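Local atomic coordinates of HhaI Restriction Endonuclease (Haemophilus parahaemolyticus, PDB entry 6UKF), a protein that recognises and probably cleaves double-stranded DNA at GCGC sites, acting as a metal-dependent type II restriction endonuclease. Residues 55-60 with 80-85; 87-90 with 95-98; 126-131 with 250-255; 137-140 with 146-149. All blocks are in the same frame, centred on the assembly; numbering follows the deposited sequence.

Starting from the N terminus, contact 1 closes the loop after strand 51-62 by laying helix 80-91 on it. Contact 2 follows in series on the same helix, where the chain turns back through helix 93-96; Leu-59 of contact 1 packs on Met-89 of contact 2. Contact 3 closes a far longer loop, bringing the C-terminal helix 242-255 onto strand 126-132. Contact 4 is nested inside that loop and joins strand 136-140, the sheet neighbour of 126-132, to the start of strand 148-156. That strand belongs to the same antiparallel sheet as 51-62, which relates contact 4 to contact 1. No two loops cross.

Contact 1: 55-60 with 80-85; sequences GQFVLI and PYTQKI. With nucleotides of chain B.
Phe-57 points its ring from strand 51-62 at the first turns of helix 80-91, where Thr-82 and Ile-85 receive it. The methyl CG2 of Thr-82 sits over one face as a CH-pi contact, 3.9 Å from the centroid of the Phe-57 ring and 17° off its normal, shifted toward the CE1-CZ rim. Ile-85 comes at the edge instead: its CD1 lies 4.1 Å from Phe-57 CZ, close to the ring plane, and its CG2 is just as near that carbon. Thr-82 can offer carbon because its CG2 stands opposite the backbone N across chi1 (OG1 at -43°), while its hydroxyl bonds close by in the chain. Leu-59 CD2, two residues along the strand, fills another part of the Phe-57 edge, and the rings of Trp-116 and Tyr-70 help enclose it.

Strand alternation turns the neighbouring residues to the DNA. Gln-56 NE2 donates to OP2 of DC7 of chain B over 2.8 Å, with an N-H...O angle of 163°. Its OE1 is hydrogen-bonded to Lys-157, which probably fixes the amide flip and presents the NH2 to the phosphate. Val-58 CG2 rests 3.7 Å from O5' of DG6 of chain B. The strand is thus two-sided: carbon packing seats it on the helix, and its other side meets the DNA backbone with one amide hydrogen bond and a valine methyl.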
loop_
_atom_site.group_PDB
_atom_site.type_symbol
_atom_site.label_atom_id
_atom_site.label_comp_id
_atom_site.label_asym_id
_atom_site.label_seq_id
_atom_site.Cartn_x
_atom_site.Cartn_y
_atom_site.Cartn_z
ATOM N N GLY A 55 -0.066 -5.283 2.955
ATOM C CA GLY A 55 1.307 -5.740 2.953
ATOM C C GLY A 55 1.610 -6.652 1.770
ATOM O O GLY A 55 0.717 -7.222 1.137
ATOM N N GLN A 56 2.905 -6.788 1.478
ATOM C CA GLN A 56 3.341 -7.558 0.320
ATOM C C GLN A 56 4.809 -7.937 0.463
ATOM O O GLN A 56 5.531 -7.408 1.309
ATOM C CB GLN A 56 3.167 -6.748 -0.966
ATOM C CG GLN A 56 4.032 -5.490 -1.013
ATOM C CD GLN A 56 4.211 -4.981 -2.417
ATOM O OE1 GLN A 56 3.293 -4.408 -2.998
ATOM N NE2 GLN A 56 5.390 -5.211 -2.986
ATOM N N PHE A 57 5.244 -8.851 -0.406
ATOM C CA PHE A 57 6.663 -9.101 -0.635
ATOM C C PHE A 57 6.835 -9.688 -2.034
ATOM O O PHE A 57 6.007 -10.481 -2.486
ATOM C CB PHE A 57 7.301 -10.007 0.432
ATOM C CG PHE A 57 6.569 -11.298 0.689
ATOM C CD1 PHE A 57 6.887 -12.449 -0.018
ATOM C CD2 PHE A 57 5.594 -11.372 1.671
ATOM C CE1 PHE A 57 6.229 -13.641 0.237
ATOM C CE2 PHE A 57 4.933 -12.561 1.928
ATOM C CZ PHE A 57 5.252 -13.696 1.213
ATOM N N VAL A 58 7.909 -9.286 -2.713
ATOM C CA VAL A 58 8.179 -9.763 -4.066
ATOM C C VAL A 58 8.843 -11.131 -4.010
ATOM O O VAL A 58 9.761 -11.367 -3.214
ATOM C CB VAL A 58 9.045 -8.745 -4.831
ATOM C CG1 VAL A 58 9.497 -9.318 -6.165
ATOM C CG2 VAL A 58 8.272 -7.452 -5.041
ATOM N N LEU A 59 8.373 -12.042 -4.860
ATOM C CA LEU A 59 9.004 -13.339 -5.057
ATOM C C LEU A 59 9.394 -13.475 -6.520
ATOM O O LEU A 59 8.621 -13.112 -7.413
ATOM C CB LEU A 59 8.060 -14.486 -4.700
ATOM C CG LEU A 59 7.645 -14.618 -3.236
ATOM C CD1 LEU A 59 6.758 -15.842 -3.072
ATOM C CD2 LEU A 59 8.843 -14.696 -2.309
ATOM N N ILE A 60 10.586 -14.004 -6.761
ATOM C CA ILE A 60 11.126 -14.179 -8.105
ATOM C C ILE A 60 11.070 -15.666 -8.439
ATOM O O ILE A 60 11.641 -16.480 -7.701
ATOM C CB ILE A 60 12.564 -13.644 -8.204
ATOM C CG1 ILE A 60 12.619 -12.165 -7.803
ATOM C CG2 ILE A 60 13.102 -13.857 -9.609
ATOM C CD1 ILE A 60 11.750 -11.251 -8.637
ATOM N N PRO A 80 8.573 -16.764 9.683
ATOM C CA PRO A 80 8.106 -18.142 9.457
ATOM C C PRO A 80 6.885 -18.231 8.565
ATOM O O PRO A 80 6.701 -19.240 7.873
ATOM C CB PRO A 80 7.823 -18.654 10.876
ATOM C CG PRO A 80 8.711 -17.835 11.745
ATOM C CD PRO A 80 8.745 -16.474 11.117
ATOM N N TYR A 81 6.043 -17.200 8.556
ATOM C CA TYR A 81 4.839 -17.219 7.732
ATOM C C TYR A 81 5.171 -16.894 6.285
ATOM O O TYR A 81 4.599 -17.493 5.367
ATOM C CB TYR A 81 3.804 -16.286 8.357
ATOM C CG TYR A 81 3.756 -16.532 9.847
ATOM C CD1 TYR A 81 3.178 -17.686 10.358
ATOM C CD2 TYR A 81 4.360 -15.655 10.736
ATOM C CE1 TYR A 81 3.167 -17.939 11.719
ATOM C CE2 TYR A 81 4.354 -15.899 12.099
ATOM C CZ TYR A 81 3.759 -17.043 12.584
ATOM O OH TYR A 81 3.748 -17.289 13.938
ATOM N N THR A 82 6.120 -15.986 6.060
ATOM C CA THR A 82 6.708 -15.851 4.733
ATOM C C THR A 82 7.180 -17.207 4.227
ATOM O O THR A 82 6.915 -17.589 3.083
ATOM C CB THR A 82 7.907 -14.901 4.786
ATOM O OG1 THR A 82 7.603 -13.750 5.585
ATOM C CG2 THR A 82 8.305 -14.473 3.374
ATOM N N GLN A 83 7.889 -17.949 5.083
ATOM C CA GLN A 83 8.462 -19.224 4.667
ATOM C C GLN A 83 7.378 -20.235 4.321
ATOM O O GLN A 83 7.513 -20.990 3.351
ATOM C CB GLN A 83 9.398 -19.752 5.758
ATOM C CG GLN A 83 10.792 -19.153 5.671
ATOM C CD GLN A 83 11.559 -19.201 6.975
ATOM O OE1 GLN A 83 11.053 -19.657 8.000
ATOM N NE2 GLN A 83 12.794 -18.720 6.944
ATOM N N LYS A 84 6.292 -20.267 5.098
ATOM C CA LYS A 84 5.197 -21.178 4.780
ATOM C C LYS A 84 4.596 -20.855 3.417
ATOM O O LYS A 84 4.289 -21.762 2.633
ATOM C CB LYS A 84 4.115 -21.108 5.856
ATOM C CG LYS A 84 4.539 -21.607 7.229
ATOM C CD LYS A 84 3.420 -21.423 8.240
ATOM C CE LYS A 84 3.922 -21.544 9.669
ATOM N NZ LYS A 84 4.672 -22.807 9.910
ATOM N N ILE A 85 4.425 -19.567 3.118
ATOM C CA ILE A 85 3.870 -19.165 1.829
ATOM C C ILE A 85 4.815 -19.560 0.702
ATOM O O ILE A 85 4.399 -20.139 -0.308
ATOM C CB ILE A 85 3.578 -17.653 1.826
ATOM C CG1 ILE A 85 2.477 -17.324 2.839
ATOM C CG2 ILE A 85 3.195 -17.189 0.426
ATOM C CD1 ILE A 85 2.340 -15.847 3.129
ATOM P P DC B 7 8.447 -5.158 -0.713
ATOM O OP1 DC B 7 9.077 -5.640 0.539
ATOM O OP2 DC B 7 7.681 -6.079 -1.574
ATOM O "O5'" DC B 7 7.504 -3.925 -0.338
ATOM C "C5'" DC B 7 8.012 -2.932 0.537
ATOM C "C4'" DC B 7 7.013 -1.815 0.740
ATOM O "O4'" DC B 7 6.917 -1.026 -0.473
ATOM C "C3'" DC B 7 5.585 -2.270 1.074
ATOM O "O3'" DC B 7 5.106 -1.512 2.182
ATOM C "C2'" DC B 7 4.808 -2.003 -0.206
ATOM C "C1'" DC B 7 5.563 -0.806 -0.783
ATOM N N1 DC B 7 5.419 -0.655 -2.246
ATOM C C2 DC B 7 5.039 0.581 -2.780
ATOM O O2 DC B 7 4.851 1.541 -2.016
ATOM N N3 DC B 7 4.890 0.691 -4.122
ATOM C C4 DC B 7 5.104 -0.368 -4.909
ATOM N N4 DC B 7 4.942 -0.215 -6.226
ATOM C C5 DC B 7 5.494 -1.630 -4.379
ATOM C C6 DC B 7 5.638 -1.725 -3.058
ATOM P P DG B 6 11.709 -5.895 -6.706
ATOM O OP1 DG B 6 12.449 -7.065 -6.187
ATOM O OP2 DG B 6 10.671 -6.084 -7.744
ATOM O "O5'" DG B 6 11.054 -5.126 -5.478
ATOM C "C5'" DG B 6 11.870 -4.737 -4.392
ATOM C "C4'" DG B 6 11.069 -3.955 -3.379
ATOM O "O4'" DG B 6 10.706 -2.663 -3.939
ATOM C "C3'" DG B 6 9.754 -4.607 -2.938
ATOM O "O3'" DG B 6 9.636 -4.465 -1.534
ATOM C "C2'" DG B 6 8.688 -3.839 -3.713
ATOM C "C1'" DG B 6 9.307 -2.453 -3.795
ATOM N N9 DG B 6 8.861 -1.629 -4.908
ATOM C C8 DG B 6 8.697 -2.004 -6.218
ATOM N N7 DG B 6 8.305 -1.027 -6.991
ATOM C C5 DG B 6 8.214 0.069 -6.136
ATOM C C6 DG B 6 7.834 1.411 -6.397
ATOM O O6 DG B 6 7.495 1.920 -7.473
ATOM N N1 DG B 6 7.874 2.192 -5.245
ATOM C C2 DG B 6 8.238 1.738 -4.001
ATOM N N2 DG B 6 8.217 2.638 -3.008
ATOM N N3 DG B 6 8.595 0.490 -3.745
ATOM C C4 DG B 6 8.559 -0.286 -4.855
#

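Contact 2: 87-90 with 95-98; sequences QFMS and EYAN
Met-89 lies across one face of the Tyr-96 ring, its CG almost directly above the middle: 4.2 Å from the ring centroid and 10° off the normal. This is a CH-pi contact, and the sulfur continues it as a Met-aromatic contact, SD standing above the same ring at 5.1 Å from the centroid. The chain then bends at chi3 (60°), bringing the terminal methyl CE to within 4.1 Å of Tyr-96 CB. Even the backbone takes part, for Met-89 CA is 4.0 Å from Tyr-96 CD2, so the ring is pressed close to the helix itself.

Helix 80-91 ends just beyond this point, and the chain doubles back through the short, weakly bonded helix 93-96; Tyr-96 packs this return against the longer helix. Asn-92, in the turn, is hydrogen-bonded through ND2 to Phe-88 O.

The phenol end of the tyrosine reaches Phe-88, which trails its CG anti to N (chi1 177°) and so carries the ring out toward Tyr-96. Phe-88 meets it edge-on: Tyr-96 OH lies in the plane of the Phe-88 ring, 3.5 Å from CE1. The same CE1 is 3.9 Å from Tyr-96 CE2. That hydroxyl is not left to carbon alone, since it donates a hydrogen bond to the carbonyl O of Ile-105. Pro-107 touches both aromatic side chains, while Phe-68 of strand 67-70 packs against Met-89 and Tyr-96.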
loop_
_atom_site.group_PDB
_atom_site.type_symbol
_atom_site.label_atom_id
_atom_site.label_comp_id
_atom_site.label_asym_id
_atom_site.label_seq_id
_atom_site.Cartn_x
_atom_site.Cartn_y
_atom_site.Cartn_z
ATOM N N GLN A 87 7.120 -21.849 0.725
ATOM C CA GLN A 87 7.173 -23.301 0.618
ATOM C C GLN A 87 5.970 -23.830 -0.148
ATOM O O GLN A 87 6.108 -24.673 -1.041
ATOM C CB GLN A 87 7.236 -23.909 2.017
ATOM C CG GLN A 87 7.104 -25.414 2.053
ATOM C CD GLN A 87 7.260 -25.964 3.449
ATOM O OE1 GLN A 87 8.120 -25.522 4.211
ATOM N NE2 GLN A 87 6.422 -26.928 3.796
ATOM N N PHE A 88 4.774 -23.338 0.180
ATOM C CA PHE A 88 3.587 -23.798 -0.529
ATOM C C PHE A 88 3.687 -23.485 -2.017
ATOM O O PHE A 88 3.411 -24.341 -2.866
ATOM C CB PHE A 88 2.326 -23.168 0.056
ATOM C CG PHE A 88 1.085 -23.560 -0.682
ATOM C CD1 PHE A 88 0.638 -22.815 -1.760
ATOM C CD2 PHE A 88 0.388 -24.703 -0.328
ATOM C CE1 PHE A 88 -0.489 -23.191 -2.457
ATOM C CE2 PHE A 88 -0.742 -25.082 -1.021
ATOM C CZ PHE A 88 -1.183 -24.323 -2.086
ATOM N N MET A 89 4.073 -22.255 -2.355
ATOM C CA MET A 89 4.165 -21.877 -3.760
ATOM C C MET A 89 5.238 -22.685 -4.478
ATOM O O MET A 89 5.053 -23.085 -5.633
ATOM C CB MET A 89 4.448 -20.382 -3.878
ATOM C CG MET A 89 3.283 -19.512 -3.442
ATOM S SD MET A 89 3.679 -17.760 -3.459
ATOM C CE MET A 89 4.108 -17.512 -5.181
ATOM N N SER A 90 6.368 -22.931 -3.810
ATOM C CA SER A 90 7.451 -23.683 -4.436
ATOM C C SER A 90 7.070 -25.145 -4.637
ATOM O O SER A 90 7.372 -25.732 -5.683
ATOM C CB SER A 90 8.716 -23.559 -3.590
ATOM O OG SER A 90 9.174 -22.218 -3.572
ATOM N N GLU A 95 2.041 -24.187 -10.744
ATOM C CA GLU A 95 0.771 -23.431 -10.636
ATOM C C GLU A 95 0.998 -21.932 -10.412
ATOM O O GLU A 95 0.061 -21.178 -10.636
ATOM C CB GLU A 95 -0.066 -23.972 -9.481
ATOM C CG GLU A 95 -0.346 -25.459 -9.561
ATOM C CD GLU A 95 -0.491 -26.068 -10.945
ATOM O OE1 GLU A 95 -1.083 -25.408 -11.820
ATOM O OE2 GLU A 95 -0.033 -27.216 -11.137
ATOM N N TYR A 96 2.182 -21.494 -9.989
ATOM C CA TYR A 96 2.429 -20.089 -9.705
ATOM C C TYR A 96 3.490 -19.457 -10.590
ATOM O O TYR A 96 3.651 -18.233 -10.551
ATOM C CB TYR A 96 2.805 -19.910 -8.226
ATOM C CG TYR A 96 1.639 -20.181 -7.308
ATOM C CD1 TYR A 96 0.690 -19.200 -7.064
ATOM C CD2 TYR A 96 1.467 -21.422 -6.712
ATOM C CE1 TYR A 96 -0.389 -19.439 -6.242
ATOM C CE2 TYR A 96 0.390 -21.671 -5.886
ATOM C CZ TYR A 96 -0.533 -20.676 -5.654
ATOM O OH TYR A 96 -1.608 -20.924 -4.837
ATOM N N ALA A 97 4.192 -20.242 -11.407
ATOM C CA ALA A 97 5.328 -19.715 -12.151
ATOM C C ALA A 97 4.926 -18.883 -13.362
ATOM O O ALA A 97 5.723 -18.052 -13.810
ATOM C CB ALA A 97 6.246 -20.857 -12.588
ATOM N N ASN A 98 3.729 -19.083 -13.910
ATOM C CA ASN A 98 3.233 -18.238 -14.997
ATOM C C ASN A 98 2.579 -17.016 -14.361
ATOM O O ASN A 98 1.418 -17.059 -13.948
ATOM C CB ASN A 98 2.265 -19.002 -15.895
ATOM C CG ASN A 98 2.977 -19.960 -16.838
ATOM O OD1 ASN A 98 4.193 -19.894 -17.011
ATOM N ND2 ASN A 98 2.213 -20.848 -17.464
#

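Contact 3: 126-131 with 250-255; sequences VKFFIT and KAFEAA. With EDO (1,2-ethanediol), chain J.
The Phe-128 ring carries Phe-252 on one face, with CD1 of Phe-252 set over its centre, 3.7 Å from Phe-128 CD2. Phe-252 turns an edge to this face, making a T-shaped pair with centroids 5.1 Å apart and planes at 76°. In the plane of the Phe-252 ring, at its edge, lies Phe-128 CE2. Ala-255 and the carbonyl O of Ala-251 approach Phe-128 obliquely: Ala-255 CB touches CE1 at 3.6 Å, and Ala-251 O stands 3.7 Å from CZ. That oxygen also accepts the helical hydrogen bond from Ala-255 N. CE2 and CZ of Phe-128 both come within 3.5 Å of Phe-252 CA, which brings the ring right onto the helix backbone.

The contact seats the C-terminal helix 242-255 on one face of the mixed sheet, whose arrangement is consistent with the core of PD-(D/E)XK nucleases. The segment axes approach to 10.1 Å, and their directions make an angle of 132°. With chi1 at -180°, the Phe-252 ring extends from the helix toward the sheet. There it also packs on Ile-138 and Leu-14 and makes an edge-to-face pair with Tyr-18 of helix 3-18. The hydroxyl of the same Tyr-18 is hydrogen-bonded to Glu-253 OE2. Phe-43, on strand 43-47, brings another ring against Phe-128.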
loop_
_atom_site.group_PDB
_atom_site.type_symbol
_atom_site.label_atom_id
_atom_site.label_comp_id
_atom_site.label_asym_id
_atom_site.label_seq_id
_atom_site.Cartn_x
_atom_site.Cartn_y
_atom_site.Cartn_z
ATOM N N VAL A 126 3.821 -0.629 14.341
ATOM C CA VAL A 126 2.386 -0.397 14.248
ATOM C C VAL A 126 1.726 -1.268 15.308
ATOM O O VAL A 126 1.721 -2.497 15.201
ATOM C CB VAL A 126 1.851 -0.719 12.849
ATOM C CG1 VAL A 126 0.322 -0.679 12.840
ATOM C CG2 VAL A 126 2.416 0.256 11.836
ATOM N N LYS A 127 1.175 -0.625 16.337
ATOM C CA LYS A 127 0.569 -1.331 17.455
ATOM C C LYS A 127 -0.948 -1.392 17.370
ATOM O O LYS A 127 -1.553 -2.265 18.002
ATOM C CB LYS A 127 0.947 -0.656 18.781
ATOM C CG LYS A 127 2.381 -0.879 19.252
ATOM C CD LYS A 127 2.571 -0.285 20.641
ATOM C CE LYS A 127 4.038 -0.115 21.013
ATOM N NZ LYS A 127 4.683 -1.398 21.415
ATOM N N PHE A 128 -1.570 -0.485 16.619
ATOM C CA PHE A 128 -3.017 -0.423 16.515
ATOM C C PHE A 128 -3.410 -0.115 15.081
ATOM O O PHE A 128 -2.646 0.488 14.323
ATOM C CB PHE A 128 -3.605 0.661 17.431
ATOM C CG PHE A 128 -3.546 0.309 18.885
ATOM C CD1 PHE A 128 -2.395 0.537 19.620
ATOM C CD2 PHE A 128 -4.636 -0.265 19.516
ATOM C CE1 PHE A 128 -2.334 0.199 20.959
ATOM C CE2 PHE A 128 -4.578 -0.604 20.855
ATOM C CZ PHE A 128 -3.426 -0.372 21.575
ATOM N N PHE A 129 -4.609 -0.556 14.726
ATOM C CA PHE A 129 -5.274 -0.188 13.488
ATOM C C PHE A 129 -6.520 0.616 13.830
ATOM O O PHE A 129 -7.125 0.436 14.892
ATOM C CB PHE A 129 -5.696 -1.437 12.703
ATOM C CG PHE A 129 -4.603 -2.030 11.848
ATOM C CD1 PHE A 129 -3.442 -2.529 12.416
ATOM C CD2 PHE A 129 -4.751 -2.105 10.472
ATOM C CE1 PHE A 129 -2.446 -3.076 11.625
ATOM C CE2 PHE A 129 -3.759 -2.653 9.680
ATOM C CZ PHE A 129 -2.607 -3.139 10.258
ATOM N N ILE A 130 -6.899 1.507 12.920
ATOM C CA ILE A 130 -8.168 2.219 13.000
ATOM C C ILE A 130 -8.900 2.032 11.679
ATOM O O ILE A 130 -8.297 2.123 10.603
ATOM C CB ILE A 130 -7.994 3.709 13.355
ATOM C CG1 ILE A 130 -9.361 4.389 13.491
ATOM C CG2 ILE A 130 -7.119 4.424 12.331
ATOM C CD1 ILE A 130 -9.301 5.750 14.147
ATOM N N THR A 131 -10.189 1.733 11.765
ATOM C CA THR A 131 -11.042 1.604 10.597
ATOM C C THR A 131 -12.412 2.147 10.979
ATOM O O THR A 131 -12.593 2.724 12.055
ATOM C CB THR A 131 -11.046 0.153 10.089
ATOM O OG1 THR A 131 -11.769 0.077 8.855
ATOM C CG2 THR A 131 -11.684 -0.789 11.100
ATOM N N LYS A 250 -10.280 -0.143 25.322
ATOM C CA LYS A 250 -9.581 0.101 26.579
ATOM C C LYS A 250 -8.086 -0.143 26.438
ATOM O O LYS A 250 -7.280 0.578 27.033
ATOM C CB LYS A 250 -10.190 -0.750 27.686
ATOM C CG LYS A 250 -11.512 -0.185 28.138
ATOM C CD LYS A 250 -12.099 -0.928 29.310
ATOM C CE LYS A 250 -13.155 -0.080 29.990
ATOM N NZ LYS A 250 -13.739 -0.793 31.151
ATOM N N ALA A 251 -7.691 -1.137 25.640
ATOM C CA ALA A 251 -6.269 -1.354 25.396
ATOM C C ALA A 251 -5.638 -0.132 24.742
ATOM O O ALA A 251 -4.519 0.259 25.088
ATOM C CB ALA A 251 -6.067 -2.587 24.517
ATOM N N PHE A 252 -6.338 0.476 23.784
ATOM C CA PHE A 252 -5.826 1.688 23.153
ATOM C C PHE A 252 -5.724 2.824 24.159
ATOM O O PHE A 252 -4.722 3.548 24.198
ATOM C CB PHE A 252 -6.740 2.094 22.000
ATOM C CG PHE A 252 -6.290 3.330 21.279
ATOM C CD1 PHE A 252 -5.150 3.306 20.492
ATOM C CD2 PHE A 252 -6.998 4.515 21.386
ATOM C CE1 PHE A 252 -4.728 4.436 19.823
ATOM C CE2 PHE A 252 -6.576 5.653 20.720
ATOM C CZ PHE A 252 -5.443 5.610 19.936
ATOM N N GLU A 253 -6.760 2.997 24.976
ATOM C CA GLU A 253 -6.752 4.054 25.976
ATOM C C GLU A 253 -5.650 3.846 27.000
ATOM O O GLU A 253 -5.098 4.822 27.520
ATOM C CB GLU A 253 -8.134 4.146 26.616
ATOM C CG GLU A 253 -9.144 4.708 25.629
ATOM C CD GLU A 253 -10.565 4.713 26.134
ATOM O OE1 GLU A 253 -10.801 4.293 27.285
ATOM O OE2 GLU A 253 -11.448 5.144 25.364
ATOM N N ALA A 254 -5.299 2.593 27.289
ATOM C CA ALA A 254 -4.149 2.338 28.148
ATOM C C ALA A 254 -2.855 2.715 27.439
ATOM O O ALA A 254 -1.999 3.397 28.011
ATOM C CB ALA A 254 -4.122 0.869 28.565
ATOM N N ALA A 255 -2.709 2.294 26.179
ATOM C CA ALA A 255 -1.461 2.520 25.456
ATOM C C ALA A 255 -1.116 4.002 25.376
ATOM O O ALA A 255 0.049 4.384 25.537
ATOM C CB ALA A 255 -1.562 1.922 24.052
HETATM C C1 EDO J . -14.096 4.041 28.175
HETATM O O1 EDO J . -13.330 2.860 27.907
HETATM C C2 EDO J . -13.645 5.161 27.246
HETATM O O2 EDO J . -14.480 6.307 27.436
#

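Contact 4: 137-140 with 146-149; sequences IIFP and HYFN. With PO4 (phosphate ion), chain Q.
Tyr-147 and Phe-148 pack on Ile-137 and Phe-139, joining strand 136-140, at the edge of the mixed sheet, to the start of strand 148-156 in the antiparallel sheet. The connection is made by side chains, chiefly an offset aromatic stack. His-146, just before it, faces another way: its ND1 donates an almost straight bond, 174° at the hydrogen, to O4 of a phosphate ion 2.7 Å away. The ion, probably from the crystallisation liquor, is also held by Lys-237.

Tyr-147 then lays its ring nearly flat on Phe-139, with planes at 6° and centroids 4.0 Å apart. The two side chains run in opposite directions, so each CB lies over the other ring; Phe-139 CB is a snug 3.3 Å from Tyr-147 CE1. Phe-139 achieves this with CG lodged between its backbone N and carbonyl carbon (chi1 64°). Ile-137 CG2 meets Tyr-147 CE2 at 3.5 Å, and the tyrosine hydroxyl is hydrogen-bonded to Asp-248 of helix 242-255. With Phe-148 the Phe-139 ring meets edge to edge, Phe-148 CE2 near the plane of Phe-139 and Phe-139 CZ in the plane of Phe-148, 3.8 Å apart.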
loop_
_atom_site.group_PDB
_atom_site.type_symbol
_atom_site.label_atom_id
_atom_site.label_comp_id
_atom_site.label_asym_id
_atom_site.label_seq_id
_atom_site.Cartn_x
_atom_site.Cartn_y
_atom_site.Cartn_z
ATOM N N ILE A 137 -13.451 2.189 14.751
ATOM C CA ILE A 137 -13.038 0.947 15.389
ATOM C C ILE A 137 -11.524 0.998 15.518
ATOM O O ILE A 137 -10.821 1.149 14.513
ATOM C CB ILE A 137 -13.470 -0.272 14.558
ATOM C CG1 ILE A 137 -14.997 -0.328 14.454
ATOM C CG2 ILE A 137 -12.915 -1.545 15.163
ATOM C CD1 ILE A 137 -15.505 -1.219 13.344
ATOM N N ILE A 138 -11.024 0.887 16.745
ATOM C CA ILE A 138 -9.594 0.932 17.030
ATOM C C ILE A 138 -9.234 -0.357 17.749
ATOM O O ILE A 138 -9.885 -0.722 18.735
ATOM C CB ILE A 138 -9.233 2.146 17.905
ATOM C CG1 ILE A 138 -9.658 3.449 17.221
ATOM C CG2 ILE A 138 -7.738 2.151 18.204
ATOM C CD1 ILE A 138 -9.582 4.660 18.121
ATOM N N PHE A 139 -8.198 -1.041 17.276
ATOM C CA PHE A 139 -7.869 -2.323 17.877
ATOM C C PHE A 139 -6.377 -2.595 17.801
ATOM O O PHE A 139 -5.703 -2.130 16.873
ATOM C CB PHE A 139 -8.655 -3.476 17.232
ATOM C CG PHE A 139 -8.345 -3.697 15.781
ATOM C CD1 PHE A 139 -7.289 -4.507 15.402
ATOM C CD2 PHE A 139 -9.122 -3.114 14.796
ATOM C CE1 PHE A 139 -7.007 -4.721 14.066
ATOM C CE2 PHE A 139 -8.848 -3.327 13.460
ATOM C CZ PHE A 139 -7.789 -4.133 13.095
ATOM N N PRO A 140 -5.840 -3.352 18.753
ATOM C CA PRO A 140 -4.415 -3.686 18.731
ATOM C C PRO A 140 -4.117 -4.785 17.726
ATOM O O PRO A 140 -4.942 -5.661 17.459
ATOM C CB PRO A 140 -4.164 -4.180 20.160
ATOM C CG PRO A 140 -5.460 -4.783 20.564
ATOM C CD PRO A 140 -6.526 -3.946 19.916
ATOM N N HIS A 146 -9.965 -10.756 14.650
ATOM C CA HIS A 146 -11.327 -10.516 15.104
ATOM C C HIS A 146 -12.024 -9.418 14.317
ATOM O O HIS A 146 -13.234 -9.227 14.489
ATOM C CB HIS A 146 -11.321 -10.168 16.592
ATOM C CG HIS A 146 -10.808 -11.273 17.459
ATOM N ND1 HIS A 146 -11.477 -12.469 17.610
ATOM C CD2 HIS A 146 -9.688 -11.370 18.211
ATOM C CE1 HIS A 146 -10.792 -13.253 18.422
ATOM N NE2 HIS A 146 -9.703 -12.610 18.803
ATOM N N TYR A 147 -11.302 -8.712 13.458
ATOM C CA TYR A 147 -11.829 -7.556 12.748
ATOM C C TYR A 147 -11.840 -7.716 11.241
ATOM O O TYR A 147 -12.759 -7.219 10.589
ATOM C CB TYR A 147 -11.009 -6.317 13.119
ATOM C CG TYR A 147 -11.155 -5.969 14.575
ATOM C CD1 TYR A 147 -10.314 -6.526 15.527
ATOM C CD2 TYR A 147 -12.160 -5.116 15.006
ATOM C CE1 TYR A 147 -10.456 -6.225 16.867
ATOM C CE2 TYR A 147 -12.308 -4.808 16.342
ATOM C CZ TYR A 147 -11.458 -5.367 17.268
ATOM O OH TYR A 147 -11.606 -5.054 18.598
ATOM N N PHE A 148 -10.843 -8.385 10.664
ATOM C CA PHE A 148 -10.705 -8.466 9.220
ATOM C C PHE A 148 -10.614 -9.911 8.762
ATOM O O PHE A 148 -9.916 -10.726 9.373
ATOM C CB PHE A 148 -9.441 -7.738 8.737
ATOM C CG PHE A 148 -9.590 -6.248 8.659
ATOM C CD1 PHE A 148 -10.225 -5.661 7.579
ATOM C CD2 PHE A 148 -9.088 -5.432 9.657
ATOM C CE1 PHE A 148 -10.363 -4.291 7.498
ATOM C CE2 PHE A 148 -9.223 -4.058 9.581
ATOM C CZ PHE A 148 -9.863 -3.486 8.500
ATOM N N ASN A 149 -11.332 -10.214 7.686
ATOM C CA ASN A 149 -11.049 -11.390 6.881
ATOM C C ASN A 149 -9.851 -11.090 5.990
ATOM O O ASN A 149 -9.665 -9.959 5.537
ATOM C CB ASN A 149 -12.251 -11.729 6.002
ATOM C CG ASN A 149 -13.488 -12.082 6.812
ATOM O OD1 ASN A 149 -14.564 -11.517 6.609
ATOM N ND2 ASN A 149 -13.337 -13.014 7.740
HETATM P P PO4 Q . -13.813 -14.035 15.472
HETATM O O1 PO4 Q . -14.762 -13.651 14.364
HETATM O O2 PO4 Q . -14.217 -15.375 16.033
HETATM O O3 PO4 Q . -12.406 -14.117 14.933
HETATM O O4 PO4 Q . -13.865 -12.999 16.568
#